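PDB 1Y56: sarcosine oxidase from Pyrococcus horikoshii, which probably serves as the flavin-carrying beta subunit of an L-proline dehydrogenase, oxidising its amine substrate with FAD. Local coordinates for residues 42-46 with 304-308; 57-63 with 358-364; 221-226 with 267-273. One frame throughout, in Å; residues are numbered along the deposited sequence.

Interaction 1: 42-46 with 304-308; sequences GSTFR and WAGYY. With FAD (flavin-adenine dinucleotide), chain I.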
loop_
_atom_site.group_PDB
_atom_site.type_symbol
_atom_site.label_atom_id
_atom_site.label_comp_id
_atom_site.label_asym_id
_atom_site.label_seq_id
_atom_site.Cartn_x
_atom_site.Cartn_y
_atom_site.Cartn_z
ATOM N N GLY B 42 -10.036 1.069 38.250
ATOM C CA GLY B 42 -11.430 1.447 38.397
ATOM C C GLY B 42 -11.537 2.646 39.317
ATOM O O GLY B 42 -10.550 3.368 39.524
ATOM N N SER B 43 -12.731 2.866 39.863
ATOM C CA SER B 43 -13.037 4.096 40.599
ATOM C C SER B 43 -12.113 4.320 41.803
ATOM O O SER B 43 -11.635 5.431 42.030
ATOM C CB SER B 43 -14.516 4.135 41.001
ATOM O OG SER B 43 -15.331 4.350 39.857
ATOM N N THR B 44 -11.847 3.248 42.541
ATOM C CA THR B 44 -10.873 3.253 43.615
ATOM C C THR B 44 -9.536 3.877 43.184
ATOM O O THR B 44 -8.872 4.562 43.958
ATOM C CB THR B 44 -10.671 1.816 44.110
ATOM O OG1 THR B 44 -11.950 1.268 44.458
ATOM C CG2 THR B 44 -9.741 1.756 45.324
ATOM N N PHE B 45 -9.152 3.653 41.940
ATOM C CA PHE B 45 -7.923 4.218 41.432
ATOM C C PHE B 45 -8.045 5.706 41.120
ATOM O O PHE B 45 -7.045 6.410 41.029
ATOM C CB PHE B 45 -7.489 3.454 40.185
ATOM C CG PHE B 45 -6.049 3.616 39.856
ATOM C CD1 PHE B 45 -5.077 2.934 40.584
ATOM C CD2 PHE B 45 -5.653 4.456 38.816
ATOM C CE1 PHE B 45 -3.713 3.085 40.277
ATOM C CE2 PHE B 45 -4.305 4.619 38.494
ATOM C CZ PHE B 45 -3.326 3.931 39.223
ATOM N N ARG B 46 -9.276 6.177 40.953
ATOM C CA ARG B 46 -9.536 7.556 40.528
ATOM C C ARG B 46 -10.130 8.384 41.665
ATOM O O ARG B 46 -10.406 9.581 41.526
ATOM C CB ARG B 46 -10.458 7.543 39.309
ATOM C CG ARG B 46 -9.738 7.149 38.054
ATOM C CD ARG B 46 -10.531 6.170 37.206
ATOM N NE ARG B 46 -9.687 5.566 36.165
ATOM C CZ ARG B 46 -9.222 6.200 35.078
ATOM N NH1 ARG B 46 -8.464 5.548 34.210
ATOM N NH2 ARG B 46 -9.506 7.478 34.848
ATOM N N TRP B 304 -8.338 14.695 35.963
ATOM C CA TRP B 304 -8.804 13.377 35.524
ATOM C C TRP B 304 -10.293 13.124 35.805
ATOM O O TRP B 304 -10.980 13.988 36.354
ATOM C CB TRP B 304 -7.934 12.258 36.105
ATOM C CG TRP B 304 -8.101 12.064 37.561
ATOM C CD1 TRP B 304 -8.880 11.136 38.175
ATOM C CD2 TRP B 304 -7.475 12.813 38.591
ATOM N NE1 TRP B 304 -8.786 11.266 39.533
ATOM C CE2 TRP B 304 -7.925 12.290 39.817
ATOM C CE3 TRP B 304 -6.572 13.884 38.602
ATOM C CZ2 TRP B 304 -7.501 12.792 41.043
ATOM C CZ3 TRP B 304 -6.161 14.389 39.815
ATOM C CH2 TRP B 304 -6.621 13.840 41.021
ATOM N N ALA B 305 -10.774 11.943 35.414
ATOM C CA ALA B 305 -12.172 11.572 35.591
ATOM C C ALA B 305 -12.343 10.146 36.124
ATOM O O ALA B 305 -11.429 9.317 36.042
ATOM C CB ALA B 305 -12.929 11.734 34.277
ATOM N N GLY B 306 -13.531 9.870 36.657
ATOM C CA GLY B 306 -13.879 8.545 37.151
ATOM C C GLY B 306 -15.382 8.415 37.287
ATOM O O GLY B 306 -16.129 9.401 37.151
ATOM N N TYR B 307 -15.828 7.197 37.568
ATOM C CA TYR B 307 -17.250 6.915 37.672
ATOM C C TYR B 307 -17.793 7.143 39.079
ATOM O O TYR B 307 -17.182 6.732 40.064
ATOM C CB TYR B 307 -17.530 5.463 37.281
ATOM C CG TYR B 307 -16.962 5.037 35.955
ATOM C CD1 TYR B 307 -16.928 5.910 34.866
ATOM C CD2 TYR B 307 -16.490 3.744 35.773
ATOM C CE1 TYR B 307 -16.410 5.506 33.641
ATOM C CE2 TYR B 307 -15.977 3.330 34.562
ATOM C CZ TYR B 307 -15.937 4.213 33.499
ATOM O OH TYR B 307 -15.427 3.792 32.292
ATOM N N TYR B 308 -18.932 7.813 39.175
ATOM C CA TYR B 308 -19.799 7.590 40.309
ATOM C C TYR B 308 -20.748 6.526 39.776
ATOM O O TYR B 308 -21.220 6.632 38.642
ATOM C CB TYR B 308 -20.595 8.844 40.642
ATOM C CG TYR B 308 -19.945 9.876 41.550
ATOM C CD1 TYR B 308 -18.550 9.929 41.747
ATOM C CD2 TYR B 308 -20.742 10.843 42.188
ATOM C CE1 TYR B 308 -17.973 10.917 42.578
ATOM C CE2 TYR B 308 -20.191 11.826 43.001
ATOM C CZ TYR B 308 -18.811 11.865 43.201
ATOM O OH TYR B 308 -18.304 12.855 44.023
HETATM P PA FAD I . -14.464 -0.081 41.760
HETATM O O1A FAD I . -14.795 0.451 40.398
HETATM O O2A FAD I . -13.284 0.503 42.490
HETATM O O5B FAD I . -14.339 -1.678 41.664
HETATM C C5B FAD I . -15.108 -2.422 40.734
HETATM C C4B FAD I . -14.144 -3.350 40.021
HETATM O O4B FAD I . -14.882 -4.359 39.341
HETATM C C3B FAD I . -13.296 -2.637 38.970
HETATM O O3B FAD I . -11.912 -2.675 39.356
HETATM C C2B FAD I . -13.553 -3.408 37.686
HETATM O O2B FAD I . -12.378 -3.758 36.971
HETATM C C1B FAD I . -14.162 -4.697 38.167
HETATM N N9A FAD I . -15.015 -5.320 37.133
HETATM C C8A FAD I . -15.959 -4.735 36.371
HETATM N N7A FAD I . -16.473 -5.672 35.540
HETATM C C5A FAD I . -15.843 -6.837 35.790
HETATM C C6A FAD I . -15.947 -8.125 35.276
HETATM N N6A FAD I . -16.844 -8.406 34.299
HETATM N N1A FAD I . -15.147 -9.094 35.760
HETATM C C2A FAD I . -14.248 -8.841 36.736
HETATM N N3A FAD I . -14.124 -7.609 37.255
HETATM C C4A FAD I . -14.919 -6.604 36.797
HETATM N N1 FAD I . -15.528 7.733 47.630
HETATM C C2 FAD I . -15.283 8.086 48.906
HETATM O O2 FAD I . -15.713 7.359 49.819
HETATM N N3 FAD I . -14.590 9.196 49.229
HETATM C C4 FAD I . -14.089 10.025 48.293
HETATM O O4 FAD I . -13.439 11.049 48.614
HETATM C C4X FAD I . -14.310 9.740 46.951
HETATM N N5 FAD I . -13.844 10.526 45.948
HETATM C C5X FAD I . -14.076 10.198 44.649
HETATM C C6 FAD I . -13.576 11.035 43.643
HETATM C C7 FAD I . -13.788 10.726 42.296
HETATM C C7M FAD I . -13.243 11.641 41.222
HETATM C C8 FAD I . -14.510 9.570 41.963
HETATM C C8M FAD I . -14.768 9.194 40.557
HETATM C C9 FAD I . -15.010 8.737 42.963
HETATM C C9A FAD I . -14.797 9.034 44.309
HETATM N N10 FAD I . -15.292 8.208 45.256
HETATM C C10 FAD I . -15.082 8.508 46.623
HETATM C "C1'" FAD I . -16.057 7.028 44.871
HETATM C "C2'" FAD I . -15.263 5.771 45.110
HETATM O "O2'" FAD I . -14.192 5.762 44.175
HETATM C "C3'" FAD I . -16.158 4.586 44.832
HETATM O "O3'" FAD I . -17.343 4.684 45.633
HETATM C "C4'" FAD I . -15.421 3.299 45.155
HETATM O "O4'" FAD I . -14.203 3.190 44.395
HETATM C "C5'" FAD I . -16.296 2.095 44.863
HETATM O "O5'" FAD I . -15.435 0.971 44.982
HETATM P P FAD I . -15.842 -0.377 44.252
HETATM O O1P FAD I . -17.303 -0.610 44.535
HETATM O O2P FAD I . -14.800 -1.395 44.617
HETATM O O3P FAD I . -15.750 0.078 42.708
HETATM O O HOH W 1 -13.833 4.935 37.412
#

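Interaction 2: 57-63 with 358-364; sequences DEANVRV and KLPVEWY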
loop_
_atom_site.group_PDB
_atom_site.type_symbol
_atom_site.label_atom_id
_atom_site.label_comp_id
_atom_site.label_asym_id
_atom_site.label_seq_id
_atom_site.Cartn_x
_atom_site.Cartn_y
_atom_site.Cartn_z
ATOM N N ASP B 57 -28.927 10.667 57.968
ATOM C CA ASP B 57 -29.899 9.658 58.319
ATOM C C ASP B 57 -29.200 8.631 59.179
ATOM O O ASP B 57 -27.981 8.478 59.129
ATOM C CB ASP B 57 -30.448 9.005 57.064
ATOM C CG ASP B 57 -29.354 8.469 56.175
ATOM O OD1 ASP B 57 -29.087 7.238 56.275
ATOM O OD2 ASP B 57 -28.750 9.278 55.412
ATOM N N GLU B 58 -29.986 7.927 59.970
ATOM C CA GLU B 58 -29.444 7.072 60.996
ATOM C C GLU B 58 -28.523 5.998 60.439
ATOM O O GLU B 58 -27.392 5.883 60.880
ATOM C CB GLU B 58 -30.586 6.476 61.803
ATOM C CG GLU B 58 -30.243 5.218 62.538
ATOM C CD GLU B 58 -31.358 4.791 63.442
ATOM O OE1 GLU B 58 -32.435 5.430 63.374
ATOM O OE2 GLU B 58 -31.151 3.840 64.232
ATOM N N ALA B 59 -28.993 5.235 59.457
ATOM C CA ALA B 59 -28.247 4.084 58.967
ATOM C C ALA B 59 -26.843 4.469 58.510
ATOM O O ALA B 59 -25.856 3.885 58.965
ATOM C CB ALA B 59 -29.012 3.371 57.844
ATOM N N ASN B 60 -26.761 5.464 57.629
ATOM C CA ASN B 60 -25.477 5.909 57.085
ATOM C C ASN B 60 -24.527 6.400 58.172
ATOM O O ASN B 60 -23.318 6.180 58.100
ATOM C CB ASN B 60 -25.676 7.014 56.041
ATOM C CG ASN B 60 -26.200 6.495 54.713
ATOM O OD1 ASN B 60 -25.713 5.506 54.170
ATOM N ND2 ASN B 60 -27.191 7.182 54.174
ATOM N N VAL B 61 -25.085 7.067 59.173
ATOM C CA VAL B 61 -24.296 7.608 60.264
ATOM C C VAL B 61 -23.744 6.482 61.130
ATOM O O VAL B 61 -22.571 6.528 61.535
ATOM C CB VAL B 61 -25.104 8.620 61.091
ATOM C CG1 VAL B 61 -24.469 8.857 62.454
ATOM C CG2 VAL B 61 -25.254 9.932 60.319
ATOM N N ARG B 62 -24.568 5.466 61.392
ATOM C CA ARG B 62 -24.124 4.309 62.175
ATOM C C ARG B 62 -23.075 3.513 61.407
ATOM O O ARG B 62 -22.034 3.155 61.959
ATOM C CB ARG B 62 -25.290 3.398 62.583
ATOM C CG ARG B 62 -26.564 4.107 63.022
ATOM C CD ARG B 62 -27.114 3.554 64.323
ATOM N NE ARG B 62 -26.943 2.110 64.446
ATOM C CZ ARG B 62 -27.918 1.219 64.289
ATOM N NH1 ARG B 62 -29.152 1.614 63.996
ATOM N NH2 ARG B 62 -27.654 -0.076 64.415
ATOM N N VAL B 63 -23.348 3.249 60.132
ATOM C CA VAL B 63 -22.412 2.547 59.269
ATOM C C VAL B 63 -21.046 3.264 59.187
ATOM O O VAL B 63 -19.998 2.633 59.307
ATOM C CB VAL B 63 -23.012 2.336 57.867
ATOM C CG1 VAL B 63 -21.984 1.768 56.903
ATOM C CG2 VAL B 63 -24.217 1.423 57.945
ATOM N N LYS B 358 -25.164 -6.822 62.403
ATOM C CA LYS B 358 -25.221 -5.870 63.512
ATOM C C LYS B 358 -25.798 -4.516 63.031
ATOM O O LYS B 358 -26.851 -4.085 63.516
ATOM C CB LYS B 358 -23.822 -5.729 64.142
ATOM C CG LYS B 358 -23.792 -5.567 65.665
ATOM C CD LYS B 358 -23.634 -4.090 66.088
ATOM C CE LYS B 358 -23.126 -3.939 67.543
ATOM N NZ LYS B 358 -21.842 -4.690 67.785
ATOM N N LEU B 359 -25.129 -3.895 62.046
ATOM C CA LEU B 359 -25.559 -2.626 61.428
ATOM C C LEU B 359 -26.893 -2.736 60.656
ATOM O O LEU B 359 -27.322 -3.836 60.305
ATOM C CB LEU B 359 -24.474 -2.100 60.478
ATOM C CG LEU B 359 -23.131 -1.408 60.802
ATOM C CD1 LEU B 359 -23.257 -0.174 61.735
ATOM C CD2 LEU B 359 -22.092 -2.405 61.310
ATOM N N PRO B 360 -27.545 -1.586 60.384
ATOM C CA PRO B 360 -28.813 -1.508 59.651
ATOM C C PRO B 360 -28.674 -1.657 58.124
ATOM O O PRO B 360 -28.974 -0.720 57.376
ATOM C CB PRO B 360 -29.311 -0.103 59.996
ATOM C CG PRO B 360 -28.089 0.673 60.160
ATOM C CD PRO B 360 -27.093 -0.245 60.801
ATOM N N VAL B 361 -28.250 -2.838 57.674
ATOM C CA VAL B 361 -28.019 -3.114 56.254
ATOM C C VAL B 361 -29.282 -2.972 55.407
ATOM O O VAL B 361 -29.189 -2.710 54.207
ATOM C CB VAL B 361 -27.348 -4.515 56.038
ATOM C CG1 VAL B 361 -28.326 -5.644 56.276
ATOM C CG2 VAL B 361 -26.732 -4.637 54.657
ATOM N N GLU B 362 -30.454 -3.109 56.023
ATOM C CA GLU B 362 -31.717 -3.078 55.268
ATOM C C GLU B 362 -32.050 -1.719 54.625
ATOM O O GLU B 362 -32.851 -1.652 53.697
ATOM C CB GLU B 362 -32.901 -3.656 56.073
ATOM C CG GLU B 362 -33.240 -2.937 57.385
ATOM C CD GLU B 362 -32.231 -3.212 58.515
ATOM O OE1 GLU B 362 -32.192 -2.391 59.468
ATOM O OE2 GLU B 362 -31.482 -4.229 58.454
ATOM N N TRP B 363 -31.406 -0.653 55.090
ATOM C CA TRP B 363 -31.518 0.669 54.450
ATOM C C TRP B 363 -31.103 0.603 52.982
ATOM O O TRP B 363 -31.654 1.315 52.139
ATOM C CB TRP B 363 -30.649 1.683 55.193
ATOM C CG TRP B 363 -30.802 3.107 54.747
ATOM C CD1 TRP B 363 -29.916 3.830 53.995
ATOM C CD2 TRP B 363 -31.888 4.001 55.047
ATOM N NE1 TRP B 363 -30.384 5.113 53.804
ATOM C CE2 TRP B 363 -31.592 5.243 54.436
ATOM C CE3 TRP B 363 -33.084 3.873 55.767
ATOM C CZ2 TRP B 363 -32.451 6.344 54.518
ATOM C CZ3 TRP B 363 -33.935 4.970 55.849
ATOM C CH2 TRP B 363 -33.616 6.185 55.225
ATOM N N TYR B 364 -30.137 -0.275 52.697
ATOM C CA TYR B 364 -29.546 -0.444 51.365
ATOM C C TYR B 364 -30.191 -1.601 50.604
ATOM O O TYR B 364 -29.554 -2.226 49.753
ATOM C CB TYR B 364 -28.023 -0.648 51.474
ATOM C CG TYR B 364 -27.358 0.328 52.423
ATOM C CD1 TYR B 364 -26.873 -0.086 53.667
ATOM C CD2 TYR B 364 -27.247 1.677 52.092
ATOM C CE1 TYR B 364 -26.274 0.823 54.544
ATOM C CE2 TYR B 364 -26.656 2.593 52.963
ATOM C CZ TYR B 364 -26.172 2.163 54.180
ATOM O OH TYR B 364 -25.597 3.088 55.022
#

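Interaction 3: 221-226 with 267-273; sequences EPYKHQ and EIGPTYD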
loop_
_atom_site.group_PDB
_atom_site.type_symbol
_atom_site.label_atom_id
_atom_site.label_comp_id
_atom_site.label_asym_id
_atom_site.label_seq_id
_atom_site.Cartn_x
_atom_site.Cartn_y
_atom_site.Cartn_z
ATOM N N GLU B 221 -26.256 3.662 37.370
ATOM C CA GLU B 221 -25.694 4.243 36.157
ATOM C C GLU B 221 -24.313 4.844 36.390
ATOM O O GLU B 221 -24.113 5.543 37.387
ATOM C CB GLU B 221 -26.608 5.344 35.598
ATOM C CG GLU B 221 -28.022 4.948 35.164
ATOM C CD GLU B 221 -28.062 3.736 34.245
ATOM O OE1 GLU B 221 -29.074 3.001 34.316
ATOM O OE2 GLU B 221 -27.094 3.506 33.474
ATOM N N PRO B 222 -23.360 4.614 35.456
ATOM C CA PRO B 222 -22.061 5.284 35.576
ATOM C C PRO B 222 -22.154 6.746 35.152
ATOM O O PRO B 222 -22.671 7.050 34.069
ATOM C CB PRO B 222 -21.172 4.499 34.611
ATOM C CG PRO B 222 -22.095 3.990 33.581
ATOM C CD PRO B 222 -23.421 3.747 34.262
ATOM N N TYR B 223 -21.680 7.641 36.012
ATOM C CA TYR B 223 -21.608 9.067 35.694
ATOM C C TYR B 223 -20.201 9.569 35.767
ATOM O O TYR B 223 -19.413 9.138 36.607
ATOM C CB TYR B 223 -22.448 9.896 36.654
ATOM C CG TYR B 223 -23.916 9.843 36.362
ATOM C CD1 TYR B 223 -24.543 10.869 35.646
ATOM C CD2 TYR B 223 -24.687 8.759 36.796
ATOM C CE1 TYR B 223 -25.904 10.818 35.376
ATOM C CE2 TYR B 223 -26.040 8.697 36.533
ATOM C CZ TYR B 223 -26.644 9.725 35.824
ATOM O OH TYR B 223 -27.989 9.645 35.569
ATOM N N LYS B 224 -19.896 10.512 34.897
ATOM C CA LYS B 224 -18.577 11.073 34.857
ATOM C C LYS B 224 -18.451 12.182 35.874
ATOM O O LYS B 224 -19.082 13.219 35.737
ATOM C CB LYS B 224 -18.269 11.599 33.463
ATOM C CG LYS B 224 -16.792 11.867 33.255
ATOM C CD LYS B 224 -16.436 11.955 31.782
ATOM C CE LYS B 224 -16.622 13.357 31.221
ATOM N NZ LYS B 224 -16.032 13.403 29.857
ATOM N N HIS B 225 -17.651 11.935 36.911
ATOM C CA HIS B 225 -17.168 12.995 37.815
ATOM C C HIS B 225 -15.683 13.263 37.574
ATOM O O HIS B 225 -14.995 12.434 36.967
ATOM C CB HIS B 225 -17.494 12.687 39.279
ATOM C CG HIS B 225 -18.920 12.994 39.638
ATOM N ND1 HIS B 225 -19.976 12.191 39.250
ATOM C CD2 HIS B 225 -19.470 14.040 40.305
ATOM C CE1 HIS B 225 -21.110 12.717 39.682
ATOM N NE2 HIS B 225 -20.831 13.837 40.328
ATOM N N GLN B 226 -15.206 14.429 37.992
ATOM C CA GLN B 226 -13.837 14.836 37.681
ATOM C C GLN B 226 -13.058 15.378 38.880
ATOM O O GLN B 226 -13.638 15.774 39.897
ATOM C CB GLN B 226 -13.818 15.849 36.532
ATOM C CG GLN B 226 -14.258 15.279 35.178
ATOM C CD GLN B 226 -14.138 16.291 34.053
ATOM O OE1 GLN B 226 -13.032 16.641 33.638
ATOM N NE2 GLN B 226 -15.274 16.774 33.557
ATOM N N GLU B 267 -21.518 17.014 36.994
ATOM C CA GLU B 267 -21.764 15.617 36.646
ATOM C C GLU B 267 -22.082 15.535 35.167
ATOM O O GLU B 267 -22.794 16.386 34.648
ATOM C CB GLU B 267 -22.959 15.127 37.457
ATOM C CG GLU B 267 -23.335 13.675 37.297
ATOM C CD GLU B 267 -24.373 13.230 38.342
ATOM O OE1 GLU B 267 -25.589 13.474 38.143
ATOM O OE2 GLU B 267 -23.971 12.628 39.369
ATOM N N ILE B 268 -21.561 14.528 34.475
ATOM C CA ILE B 268 -21.865 14.377 33.045
ATOM C C ILE B 268 -22.635 13.074 32.755
ATOM O O ILE B 268 -22.138 11.985 33.077
ATOM C CB ILE B 268 -20.605 14.566 32.149
ATOM C CG1 ILE B 268 -20.211 16.058 32.115
ATOM C CG2 ILE B 268 -20.843 14.013 30.741
ATOM C CD1 ILE B 268 -19.014 16.398 31.244
ATOM N N GLY B 269 -23.829 13.230 32.138
ATOM C CA GLY B 269 -24.941 12.225 32.056
ATOM C C GLY B 269 -24.514 10.786 31.872
ATOM O O GLY B 269 -23.363 10.543 31.528
ATOM N N PRO B 270 -25.424 9.814 32.062
ATOM C CA PRO B 270 -24.947 8.415 32.155
ATOM C C PRO B 270 -23.967 8.026 31.027
ATOM O O PRO B 270 -24.377 7.931 29.873
ATOM C CB PRO B 270 -26.238 7.591 32.074
ATOM C CG PRO B 270 -27.287 8.500 32.531
ATOM C CD PRO B 270 -26.887 9.907 32.156
ATOM N N THR B 271 -22.689 7.826 31.358
ATOM C CA THR B 271 -21.646 7.507 30.362
ATOM C C THR B 271 -20.559 6.606 30.949
ATOM O O THR B 271 -20.375 6.573 32.164
ATOM C CB THR B 271 -20.965 8.786 29.820
ATOM O OG1 THR B 271 -19.938 8.436 28.883
ATOM C CG2 THR B 271 -20.321 9.579 30.954
ATOM N N TYR B 272 -19.842 5.876 30.097
ATOM C CA TYR B 272 -18.635 5.160 30.541
ATOM C C TYR B 272 -17.370 5.909 30.136
ATOM O O TYR B 272 -16.266 5.494 30.473
ATOM C CB TYR B 272 -18.581 3.717 30.018
ATOM C CG TYR B 272 -19.374 2.711 30.826
ATOM C CD1 TYR B 272 -20.584 2.196 30.341
ATOM C CD2 TYR B 272 -18.919 2.268 32.069
ATOM C CE1 TYR B 272 -21.328 1.273 31.075
ATOM C CE2 TYR B 272 -19.652 1.334 32.815
ATOM C CZ TYR B 272 -20.859 0.843 32.313
ATOM O OH TYR B 272 -21.591 -0.078 33.042
ATOM N N ASP B 273 -17.551 7.012 29.413
ATOM C CA ASP B 273 -16.458 7.880 28.965
ATOM C C ASP B 273 -15.673 8.445 30.154
ATOM O O ASP B 273 -16.270 8.950 31.110
ATOM C CB ASP B 273 -17.058 9.023 28.120
ATOM C CG ASP B 273 -16.070 10.153 27.829
ATOM O OD1 ASP B 273 -14.940 9.866 27.386
ATOM O OD2 ASP B 273 -16.437 11.335 28.024
#

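Interaction 1: 42-46 with 304-308
R46 NH2 works for two partners: it donates to A305 O at 2.9 Å and makes a salt bridge with the phosphate of the bound flavin mononucleotide. The A305 carbonyl meets the guanidinium at its edge, close to the group's plane, and the N-H points at it fairly directly (156°). The arginine chain bends at chi2 (136°), which carries the guanidinium across the strand to the A305 carbonyl and lays R46 CD 4.1 Å from the CA of G306.

The same residue is held a second time through its backbone. W304 NE1 donates to R46 O over 3.1 Å in an almost straight bond, 175° at the hydrogen, with the oxygen in the plane of the indole. At the other end of the contact a water donates to S43 OG and accepts from Y307 N, joining the short helix to the strand.

FAD runs along the contact and touches both segments. The backbone N of S43 reaches FAD O1A at 3.2 Å and that of T44 reaches FAD O2A at 3.1 Å. On the strand, G306 C lies 3.4 Å from the flavin methyl FAD C8M. Amides of a helical turn on the pyrophosphate, with a strand against the dimethylbenzene end of the flavin, make up part of the FAD pocket of this FAD-dependent oxidoreductase; R46 and W304 also line the FMN pocket.

Interaction 2: 57-63 with 358-364
The indole of W363 and the ring of Y364 both reach the first turn of helix 58-78. W363 has CG anti to its backbone N (chi1 -173°), which swings the indole along the helix start. There the D57 carboxylate lies nearly parallel to it, the two planes 15° apart, with D57 OD1 3.5 Å from W363 NE1. The N60 amide stands roughly at a right angle to the same indole. A59 CB sits off-centre against its five-membered ring, a CH-pi contact of 4.0 Å to the centroid.

Y364 instead comes in by its edge. Its OH donates to N60 OD1 at 2.6 Å, reaching the oxygen from above the carbonyl plane, with amide and ring 47° apart; V63 CG2 packs at the rim on the CE1 side, 3.6 Å from Y364 OH, and N60 OD1 on the CE2 side. P360 CG rests 3.7 Å from A59 CB; farther along the helix P360 CD lies over one face of the R62 guanidinium, and L359 CD1 reaches R62 O. R62 NH1 also makes a salt bridge to E58 OE2, its hydrogen bond weak.

Both ends of the N60 amide are used. N60 ND2 gives to D57 OD2, on that oxygen's syn lone pair, at 2.9 Å, and to N315 as well. D57 caps the helix by accepting from N60 N through OD1 (3.2 Å). The amide's rotation is therefore fixed from both sides, and the cap, the amide and the tyrosine hydroxyl form a polar chain at the helix start, beside the apolar packing of A59, V63, L359 and P360.

Interaction 3: 221-226 with 267-273
A single antiparallel beta bridge pairs K224 of strand 221-230 with I268, in the loop that leaves strand 261-263, its neighbour in the sheet; strand 299-310 borders the strand as well. The two residues form a hydrogen-bonded pair: K224 N donates to I268 O at 3.2 Å and I268 N to K224 O at 3.1 Å, both donors lying in the carbonyl plane. Past the bridge the loop turns at G269 and P270, then comes back to the strand where T271 N donates to P222 O at 2.8 Å. The CA of P270 also leans on that carbonyl through a CA-H...O contact.

Side chains fill in around this backbone frame. The ring of Y223 runs beside P270, pointing the same way, with Y223 CE1 3.5 Å from P270 CD and P270 CA over one ring face; K310 makes a cation-pi contact with the same ring. Near the far end of the loop P222 CG stands over the centre of the Y272 ring, 3.6 Å from its centroid and only 10° off the normal, a clear CH-pi contact. The Y272 hydroxyl is taken up by the carbonyl of A203.

K224 reaches along the loop. With CG anti to the backbone N (chi1 -165°) and a bend at chi3, its chain passes I268 CD1 and brings K224 NZ to D273 OD2 at 2.8 Å, a salt bridge that meets the carboxylate from above its plane. Carbonyls of L274 and T275 also accept from this ammonium, so one carboxylate oxygen and two carbonyls hold it, which probably helps to keep it charged in this buried place. Lower on the chain, K224 CB touches T271 CG2 at 3.8 Å. The other branch of that threonine closes an ST turn, T271 OG1 accepting from D273 N at 2.8 Å.

Overall arrangement
Interactions 1 and 3 are neighbours, their centres about 10 Å apart, and both build on adjacent strands of one sheet. Y308 O and Y223 N are 2.9 Å apart, probably hydrogen-bonded, and Y307 OH probably bonds Y272 O at 2.6 Å; the Y308 ring, beside the flavin of FAD, also stacks on H225. Interaction 3 thus sits on the strand next to the one that lines the FAD pocket in interaction 1. Interaction 2 lies apart, its centre about 25 Å from that of interaction 1 and on the opposite side of the chain's centre, and about 27 Å from that of interaction 3. Its V63 side chain is still only about 11 Å from FAD.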